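Local coordinates for VP5 (Halorubrum pleomorphic virus 6, PDB 6QGL), which probably mediates fusion of the viral envelope with the membrane of its haloarchaeal host, as an envelope protein anchored by a predicted transmembrane helix, at residues A[402-405]-A[406-410]; A[377-380]-A[381-384]; A[100-103]-A[104-108]; A[242-245]-A[246-250]. One frame throughout, in Å; residues are numbered along the deposited sequence.

Contact 1 of 4, residues A[402-405]-A[406-410]; sequences TDNG and DGTWS
Thr402 and Ser410 form an antiparallel hydrogen-bonded pair, with Thr402 N to Ser410 O and Ser410 N to Thr402 O both at 2.8 Å, and Asp403 and Trp409 follow as a non-hydrogen-bonded pair. Asn404 N then donates to Thr408 O at 3.0 Å. The Asn404 amide lies across the turn, at about a right angle to Thr408. Its ND2 gives a nearly straight bond of 2.9 Å to Thr408 OG1, which sits in the amide plane. Thr408 OG1 can receive it because it stands between its own backbone N and carbonyl carbon (chi1 58°). On the other branch, Asn404 OD1 takes a weak bond from Ser410 OG. The whole is a beta hairpin at the protein surface, and strand 409-412 also pairs with strand 371-374. On the opposite face of the hairpin, Asp403 and Trp409 run side by side. The carboxylate and ring planes are 39° apart. Asp403 CG comes within 3.4 Å of Trp409 NE1, and Asp403 OD1 stands over one ring face near the rim. The same OD1 accepts from Gly405 N at 2.8 Å, closing an Asx turn. Gly405 and Gly407 both take positive phi in the loop, and Trp409 also packs on Glu377 and Pro378.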
loop_
_atom_site.group_PDB
_atom_site.type_symbol
_atom_site.label_atom_id
_atom_site.label_comp_id
_atom_site.label_asym_id
_atom_site.label_seq_id
_atom_site.Cartn_x
_atom_site.Cartn_y
_atom_site.Cartn_z
ATOM N N THR A 402 2.721 8.974 -28.378
ATOM C CA THR A 402 1.365 9.346 -28.796
ATOM C C THR A 402 0.528 8.092 -29.086
ATOM O O THR A 402 0.941 7.253 -29.887
ATOM C CB THR A 402 1.421 10.307 -30.002
ATOM O OG1 THR A 402 2.381 11.336 -29.753
ATOM C CG2 THR A 402 0.070 10.936 -30.319
ATOM N N ASP A 403 -0.651 7.978 -28.441
ATOM C CA ASP A 403 -1.580 6.856 -28.616
ATOM C C ASP A 403 -2.325 6.988 -29.948
ATOM O O ASP A 403 -2.924 8.033 -30.214
ATOM C CB ASP A 403 -2.581 6.795 -27.440
ATOM C CG ASP A 403 -3.331 5.479 -27.252
ATOM O OD1 ASP A 403 -3.552 4.764 -28.257
ATOM O OD2 ASP A 403 -3.721 5.179 -26.103
ATOM N N ASN A 404 -2.286 5.928 -30.781
ATOM C CA ASN A 404 -2.968 5.899 -32.082
ATOM C C ASN A 404 -4.395 5.349 -31.956
ATOM O O ASN A 404 -5.205 5.535 -32.867
ATOM C CB ASN A 404 -2.178 5.072 -33.113
ATOM C CG ASN A 404 -0.719 5.437 -33.274
ATOM O OD1 ASN A 404 -0.341 6.607 -33.419
ATOM N ND2 ASN A 404 0.133 4.426 -33.280
ATOM N N GLY A 405 -4.675 4.665 -30.843
ATOM C CA GLY A 405 -5.968 4.046 -30.571
ATOM C C GLY A 405 -6.165 2.732 -31.307
ATOM O O GLY A 405 -7.253 2.152 -31.266
ATOM N N ASP A 406 -5.102 2.263 -31.988
ATOM C CA ASP A 406 -5.036 1.031 -32.774
ATOM C C ASP A 406 -4.383 -0.092 -31.942
ATOM O O ASP A 406 -4.220 -1.219 -32.417
ATOM C CB ASP A 406 -4.202 1.310 -34.044
ATOM C CG ASP A 406 -4.174 0.215 -35.100
ATOM O OD1 ASP A 406 -4.982 -0.733 -35.001
ATOM O OD2 ASP A 406 -3.357 0.318 -36.040
ATOM N N GLY A 407 -4.036 0.231 -30.701
ATOM C CA GLY A 407 -3.322 -0.668 -29.806
ATOM C C GLY A 407 -1.832 -0.476 -30.009
ATOM O O GLY A 407 -1.019 -1.276 -29.536
ATOM N N THR A 408 -1.481 0.607 -30.739
ATOM C CA THR A 408 -0.128 1.025 -31.094
ATOM C C THR A 408 0.136 2.467 -30.651
ATOM O O THR A 408 -0.770 3.302 -30.691
ATOM C CB THR A 408 0.109 0.896 -32.614
ATOM O OG1 THR A 408 -0.850 1.688 -33.320
ATOM C CG2 THR A 408 0.066 -0.549 -33.105
ATOM N N TRP A 409 1.383 2.749 -30.240
ATOM C CA TRP A 409 1.844 4.074 -29.820
ATOM C C TRP A 409 3.008 4.498 -30.712
ATOM O O TRP A 409 3.840 3.659 -31.061
ATOM C CB TRP A 409 2.281 4.068 -28.347
ATOM C CG TRP A 409 1.152 4.032 -27.363
ATOM C CD1 TRP A 409 0.686 5.074 -26.617
ATOM C CD2 TRP A 409 0.377 2.888 -26.985
ATOM N NE1 TRP A 409 -0.353 4.656 -25.817
ATOM C CE2 TRP A 409 -0.561 3.316 -26.020
ATOM C CE3 TRP A 409 0.384 1.534 -27.368
ATOM C CZ2 TRP A 409 -1.491 2.444 -25.440
ATOM C CZ3 TRP A 409 -0.553 0.676 -26.811
ATOM C CH2 TRP A 409 -1.471 1.129 -25.854
ATOM N N SER A 410 3.070 5.789 -31.086
ATOM C CA SER A 410 4.144 6.291 -31.942
ATOM C C SER A 410 4.814 7.568 -31.420
ATOM O O SER A 410 4.202 8.329 -30.670
ATOM C CB SER A 410 3.658 6.472 -33.380
ATOM O OG SER A 410 2.978 7.701 -33.580
#

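Contact 2 of 4, residues A[377-380]-A[381-384]; sequences EPYE and GTAI
Tyr379 O is gripped twice by Thr382, once through the backbone and once through the side chain. Thr382 N donates to Tyr379 O at 3.3 Å, a long bond with an N-H...O angle of 144°. Thr382 OG1 donates to the same oxygen at 2.7 Å. Both donors approach from one face of the carbonyl, about 40° above its plane, so neither lies on a lone pair. The hydroxyl reaches the oxygen because OG1 is tucked between the backbone N and carbonyl carbon of Thr382 (chi1 69°). That rotation also sets OG1 3.4 Å from Tyr379 CB. One buried threonine thus has its hydroxyl proton and its amide proton committed to a single acceptor. The residues from Tyr379 to Thr382 make a type II beta turn, with Gly381 at the third position in positive phi. The turn leads the loop into strand 382-388, which pairs with strands 393-397 and 422-431. Backbone bonds run to both: Ala383 with Val430 and Ile384 with Val396 of those strands, and Gly381 with Thr432 and Thr382 with Ala398 just beyond their ends. Beyond the turn the contact is apolar. Pro378 CB meets the tip of Ile384, CD1, at 3.8 Å, and both residues are buried. The Tyr379 ring leads away from the turn and packs edge-to-face with Phe429 and with Trp360.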
loop_
_atom_site.group_PDB
_atom_site.type_symbol
_atom_site.label_atom_id
_atom_site.label_comp_id
_atom_site.label_asym_id
_atom_site.label_seq_id
_atom_site.Cartn_x
_atom_site.Cartn_y
_atom_site.Cartn_z
ATOM N N GLU A 377 1.533 -0.690 -24.513
ATOM C CA GLU A 377 1.527 0.552 -23.735
ATOM C C GLU A 377 2.864 0.777 -23.006
ATOM O O GLU A 377 3.311 -0.114 -22.276
ATOM C CB GLU A 377 0.334 0.592 -22.755
ATOM C CG GLU A 377 0.139 1.936 -22.058
ATOM C CD GLU A 377 -1.291 2.380 -21.807
ATOM O OE1 GLU A 377 -2.109 1.552 -21.345
ATOM O OE2 GLU A 377 -1.586 3.572 -22.053
ATOM N N PRO A 378 3.512 1.956 -23.202
ATOM C CA PRO A 378 4.773 2.225 -22.491
ATOM C C PRO A 378 4.530 2.384 -20.990
ATOM O O PRO A 378 3.501 2.937 -20.587
ATOM C CB PRO A 378 5.276 3.520 -23.135
ATOM C CG PRO A 378 4.059 4.196 -23.634
ATOM C CD PRO A 378 3.109 3.108 -24.039
ATOM N N TYR A 379 5.451 1.863 -20.170
ATOM C CA TYR A 379 5.334 1.890 -18.713
ATOM C C TYR A 379 5.640 3.264 -18.131
ATOM O O TYR A 379 6.613 3.904 -18.537
ATOM C CB TYR A 379 6.228 0.819 -18.064
ATOM C CG TYR A 379 6.125 -0.572 -18.659
ATOM C CD1 TYR A 379 4.888 -1.129 -18.979
ATOM C CD2 TYR A 379 7.253 -1.372 -18.808
ATOM C CE1 TYR A 379 4.784 -2.423 -19.487
ATOM C CE2 TYR A 379 7.163 -2.666 -19.319
ATOM C CZ TYR A 379 5.925 -3.191 -19.653
ATOM O OH TYR A 379 5.829 -4.468 -20.152
ATOM N N GLU A 380 4.804 3.707 -17.168
ATOM C CA GLU A 380 4.923 4.995 -16.470
ATOM C C GLU A 380 6.197 5.017 -15.615
ATOM O O GLU A 380 6.456 4.070 -14.869
ATOM C CB GLU A 380 3.673 5.276 -15.604
ATOM C CG GLU A 380 2.377 5.464 -16.388
ATOM C CD GLU A 380 1.111 5.771 -15.599
ATOM O OE1 GLU A 380 1.096 5.561 -14.364
ATOM O OE2 GLU A 380 0.124 6.216 -16.227
ATOM N N GLY A 381 6.989 6.078 -15.768
ATOM C CA GLY A 381 8.250 6.248 -15.054
ATOM C C GLY A 381 9.442 5.582 -15.719
ATOM O O GLY A 381 10.518 5.504 -15.117
ATOM N N THR A 382 9.258 5.075 -16.957
ATOM C CA THR A 382 10.321 4.434 -17.741
ATOM C C THR A 382 10.423 5.066 -19.116
ATOM O O THR A 382 9.436 5.596 -19.632
ATOM C CB THR A 382 10.136 2.903 -17.885
ATOM O OG1 THR A 382 9.016 2.613 -18.718
ATOM C CG2 THR A 382 10.042 2.170 -16.552
ATOM N N ALA A 383 11.613 4.980 -19.720
ATOM C CA ALA A 383 11.882 5.469 -21.065
ATOM C C ALA A 383 12.310 4.304 -21.944
ATOM O O ALA A 383 13.100 3.461 -21.504
ATOM C CB ALA A 383 12.970 6.532 -21.037
ATOM N N ILE A 384 11.759 4.231 -23.171
ATOM C CA ILE A 384 12.112 3.183 -24.128
ATOM C C ILE A 384 13.294 3.696 -24.937
ATOM O O ILE A 384 13.174 4.705 -25.639
ATOM C CB ILE A 384 10.923 2.707 -25.018
ATOM C CG1 ILE A 384 9.748 2.197 -24.153
ATOM C CG2 ILE A 384 11.381 1.618 -26.011
ATOM C CD1 ILE A 384 8.399 2.204 -24.832
#

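Contact 3 of 4, residues A[100-103]-A[104-108]; sequences VLSA and ANSAI
Ser106 folds its hydroxyl back onto Ser102 O, one turn earlier in the long alpha helix 97-140. Backbone bonds join each residue to the one four places on. They run from Ala104 N to Val100 O, Asn105 N to Leu101 O, Ser106 N to Ser102 O and Ala107 N to Ala103 O. Ser106 OG lies beside its backbone N and opposite the carbonyl carbon (chi1 -69°). From there it donates to Ser102 O at 2.8 Å. Ser106 N donates to the same oxygen at 2.9 Å, and the two donors come from opposite faces of the carbonyl plane. Ser102 O is therefore held by both the backbone and the side chain of one residue. Ser102 points its own side chain away from the next turn, and the two hydroxyl oxygens OG are 4.5 Å apart. Asn105 takes a similar first torsion (chi1 -67°), which lays its amide back along the helix surface toward Leu101. On the buried flank the side chains are short or branched. Val100 packs on Ala87 and Glu90 of helix 73-92 and on Val254 of helix 229-257. Ala104 lies against Ile250 of that helix. The Asn105 ND2 nitrogen comes 3.9 Å from Leu101 CB and 2.8 Å from Leu101 O.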
loop_
_atom_site.group_PDB
_atom_site.type_symbol
_atom_site.label_atom_id
_atom_site.label_comp_id
_atom_site.label_asym_id
_atom_site.label_seq_id
_atom_site.Cartn_x
_atom_site.Cartn_y
_atom_site.Cartn_z
ATOM N N VAL A 100 -2.110 -1.624 37.166
ATOM C CA VAL A 100 -1.229 -2.299 36.205
ATOM C C VAL A 100 -1.953 -2.389 34.858
ATOM O O VAL A 100 -1.400 -1.953 33.844
ATOM C CB VAL A 100 -0.737 -3.686 36.721
ATOM C CG1 VAL A 100 0.008 -4.461 35.634
ATOM C CG2 VAL A 100 0.141 -3.531 37.965
ATOM N N LEU A 101 -3.208 -2.893 34.867
ATOM C CA LEU A 101 -4.059 -3.026 33.681
ATOM C C LEU A 101 -4.432 -1.671 33.099
ATOM O O LEU A 101 -4.546 -1.550 31.882
ATOM C CB LEU A 101 -5.323 -3.846 33.991
ATOM C CG LEU A 101 -5.097 -5.347 34.209
ATOM C CD1 LEU A 101 -6.146 -5.938 35.144
ATOM C CD2 LEU A 101 -5.088 -6.096 32.891
ATOM N N SER A 102 -4.594 -0.651 33.969
ATOM C CA SER A 102 -4.920 0.720 33.578
ATOM C C SER A 102 -3.810 1.302 32.704
ATOM O O SER A 102 -4.108 1.868 31.656
ATOM C CB SER A 102 -5.142 1.594 34.811
ATOM O OG SER A 102 -5.763 2.823 34.474
ATOM N N ALA A 103 -2.532 1.125 33.113
ATOM C CA ALA A 103 -1.375 1.618 32.361
ATOM C C ALA A 103 -1.223 0.889 31.029
ATOM O O ALA A 103 -0.951 1.535 30.017
ATOM C CB ALA A 103 -0.111 1.476 33.183
ATOM N N ALA A 104 -1.432 -0.443 31.027
ATOM C CA ALA A 104 -1.343 -1.287 29.836
ATOM C C ALA A 104 -2.440 -0.956 28.832
ATOM O O ALA A 104 -2.143 -0.806 27.648
ATOM C CB ALA A 104 -1.417 -2.751 30.225
ATOM N N ASN A 105 -3.697 -0.819 29.303
ATOM C CA ASN A 105 -4.830 -0.502 28.437
ATOM C C ASN A 105 -4.815 0.935 27.949
ATOM O O ASN A 105 -5.336 1.188 26.863
ATOM C CB ASN A 105 -6.161 -0.865 29.082
ATOM C CG ASN A 105 -6.370 -2.346 29.264
ATOM O OD1 ASN A 105 -6.250 -3.149 28.326
ATOM N ND2 ASN A 105 -6.715 -2.731 30.477
ATOM N N SER A 106 -4.188 1.868 28.709
ATOM C CA SER A 106 -4.050 3.264 28.277
ATOM C C SER A 106 -3.089 3.322 27.091
ATOM O O SER A 106 -3.281 4.140 26.193
ATOM C CB SER A 106 -3.555 4.155 29.408
ATOM O OG SER A 106 -4.547 4.298 30.410
ATOM N N ALA A 107 -2.079 2.426 27.071
ATOM C CA ALA A 107 -1.121 2.307 25.975
ATOM C C ALA A 107 -1.835 1.762 24.734
ATOM O O ALA A 107 -1.657 2.325 23.652
ATOM C CB ALA A 107 0.028 1.398 26.373
ATOM N N ILE A 108 -2.685 0.718 24.901
ATOM C CA ILE A 108 -3.484 0.131 23.818
ATOM C C ILE A 108 -4.460 1.186 23.277
ATOM O O ILE A 108 -4.550 1.341 22.063
ATOM C CB ILE A 108 -4.219 -1.197 24.220
ATOM C CG1 ILE A 108 -3.244 -2.232 24.818
ATOM C CG2 ILE A 108 -4.958 -1.815 23.008
ATOM C CD1 ILE A 108 -3.898 -3.246 25.752
#

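Contact 4 of 4, residues A[242-245]-A[246-250]; sequences VFQN and VRNGI
Gln244 and Asn248 cross at a slant on the exposed flank of the helix, one turn apart. Their amide planes are turned 68° from each other. The touch is made by the Gln244 stem, whose CG lies 3.4 Å from Asn248 ND2. Gln244 CG is anti to its own backbone N (chi1 -178°), and the chain runs out extended past it. Asn248 instead folds back, CG beside its backbone N (chi1 -69°), so that its amide carbon sits 3.2 Å from Gln244 O. That oxygen is bonded by Asn248 N at 3.0 Å, nearly in line with the carbonyl. Around the helix, Arg247 lays its CG 3.4 Å from Phe243 O before bending at chi2. Its guanidinium then reaches over to helix 97-140, with NH2 in a salt bridge to Asp109 and NH1 in one to Glu112. Val246 CG2 lies back along the helix, 3.2 Å from Val242 O, while the valine packs on Glu76 and Ala79 of helix 73-92. Asn245 ND2 bonds with Glu76. Gly249 has no side chain, and its N bonds with Asn245 O at 2.9 Å. The pattern is that of an amphipathic alpha helix in a helical bundle, with polar amides on one flank and Val246 and Ile250 facing helices 73-92 and 97-140.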
loop_
_atom_site.group_PDB
_atom_site.type_symbol
_atom_site.label_atom_id
_atom_site.label_comp_id
_atom_site.label_asym_id
_atom_site.label_seq_id
_atom_site.Cartn_x
_atom_site.Cartn_y
_atom_site.Cartn_z
ATOM N N VAL A 242 -7.526 -8.071 16.090
ATOM C CA VAL A 242 -6.198 -7.742 16.593
ATOM C C VAL A 242 -6.267 -7.021 17.944
ATOM O O VAL A 242 -5.639 -7.491 18.888
ATOM C CB VAL A 242 -5.386 -6.976 15.511
ATOM C CG1 VAL A 242 -4.220 -6.191 16.104
ATOM C CG2 VAL A 242 -4.895 -7.934 14.433
ATOM N N PHE A 243 -7.057 -5.938 18.064
ATOM C CA PHE A 243 -7.141 -5.204 19.326
ATOM C C PHE A 243 -7.959 -5.925 20.416
ATOM O O PHE A 243 -7.728 -5.675 21.604
ATOM C CB PHE A 243 -7.620 -3.774 19.103
ATOM C CG PHE A 243 -6.617 -2.926 18.353
ATOM C CD1 PHE A 243 -5.405 -2.565 18.936
ATOM C CD2 PHE A 243 -6.880 -2.495 17.060
ATOM C CE1 PHE A 243 -4.481 -1.784 18.236
ATOM C CE2 PHE A 243 -5.959 -1.704 16.365
ATOM C CZ PHE A 243 -4.765 -1.359 16.954
ATOM N N GLN A 244 -8.847 -6.863 20.024
ATOM C CA GLN A 244 -9.589 -7.671 20.993
ATOM C C GLN A 244 -8.613 -8.674 21.612
ATOM O O GLN A 244 -8.580 -8.819 22.837
ATOM C CB GLN A 244 -10.784 -8.394 20.334
ATOM C CG GLN A 244 -11.623 -9.214 21.330
ATOM C CD GLN A 244 -13.020 -9.551 20.872
ATOM O OE1 GLN A 244 -13.435 -9.272 19.736
ATOM N NE2 GLN A 244 -13.783 -10.173 21.761
ATOM N N ASN A 245 -7.787 -9.320 20.754
ATOM C CA ASN A 245 -6.767 -10.292 21.144
ATOM C C ASN A 245 -5.719 -9.687 22.075
ATOM O O ASN A 245 -5.295 -10.368 23.002
ATOM C CB ASN A 245 -6.094 -10.915 19.915
ATOM C CG ASN A 245 -6.970 -11.820 19.071
ATOM O OD1 ASN A 245 -8.031 -12.304 19.485
ATOM N ND2 ASN A 245 -6.534 -12.067 17.846
ATOM N N VAL A 246 -5.310 -8.416 21.836
ATOM C CA VAL A 246 -4.320 -7.701 22.655
ATOM C C VAL A 246 -4.879 -7.447 24.055
ATOM O O VAL A 246 -4.212 -7.773 25.032
ATOM C CB VAL A 246 -3.798 -6.393 21.992
ATOM C CG1 VAL A 246 -2.858 -5.632 22.917
ATOM C CG2 VAL A 246 -3.100 -6.685 20.678
ATOM N N ARG A 247 -6.099 -6.888 24.142
ATOM C CA ARG A 247 -6.754 -6.571 25.410
ATOM C C ARG A 247 -7.057 -7.798 26.257
ATOM O O ARG A 247 -6.819 -7.777 27.467
ATOM C CB ARG A 247 -8.022 -5.752 25.177
ATOM C CG ARG A 247 -7.727 -4.351 24.738
ATOM C CD ARG A 247 -8.788 -3.399 25.243
ATOM N NE ARG A 247 -8.300 -2.034 25.131
ATOM C CZ ARG A 247 -8.461 -1.305 24.042
ATOM N NH1 ARG A 247 -9.122 -1.790 23.003
ATOM N NH2 ARG A 247 -7.901 -0.122 23.945
ATOM N N ASN A 248 -7.577 -8.865 25.623
ATOM C CA ASN A 248 -7.884 -10.129 26.297
ATOM C C ASN A 248 -6.583 -10.810 26.725
ATOM O O ASN A 248 -6.505 -11.361 27.829
ATOM C CB ASN A 248 -8.690 -11.059 25.360
ATOM C CG ASN A 248 -10.114 -10.628 25.052
ATOM O OD1 ASN A 248 -10.737 -9.837 25.770
ATOM N ND2 ASN A 248 -10.673 -11.168 23.980
ATOM N N GLY A 249 -5.581 -10.735 25.846
ATOM C CA GLY A 249 -4.257 -11.304 26.042
ATOM C C GLY A 249 -3.489 -10.649 27.163
ATOM O O GLY A 249 -2.847 -11.343 27.944
ATOM N N ILE A 250 -3.575 -9.307 27.261
ATOM C CA ILE A 250 -2.913 -8.519 28.304
ATOM C C ILE A 250 -3.618 -8.733 29.645
ATOM O O ILE A 250 -2.961 -8.701 30.689
ATOM C CB ILE A 250 -2.740 -7.027 27.891
ATOM C CG1 ILE A 250 -1.638 -6.935 26.828
ATOM C CG2 ILE A 250 -2.418 -6.103 29.081
ATOM C CD1 ILE A 250 -1.630 -5.770 26.078
#

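How the contacts relate
Along the chain the order is contact 3, contact 4, contact 2, contact 1. Contacts 3 and 4 lie on helices 97-140 and 229-257, both in the N-terminal region of the envelope protein. Their centres are 12 Å apart, and the helices touch through Ile108 with Val246, Arg247 and Ile250, and through Ala104 with Ile250. Contacts 1 and 2 belong to the strand-rich part that follows, with centres 14 Å apart. They meet where the Trp409 ring packs on Glu377 and Pro378, which ties the hairpin to the loop before strand 382-388. The two pairs lie on opposite sides of the chain's centre, with centres about 47 to 61 Å apart. The protein thus joins a mainly helical N-terminal part to a beta-rich part that follows it.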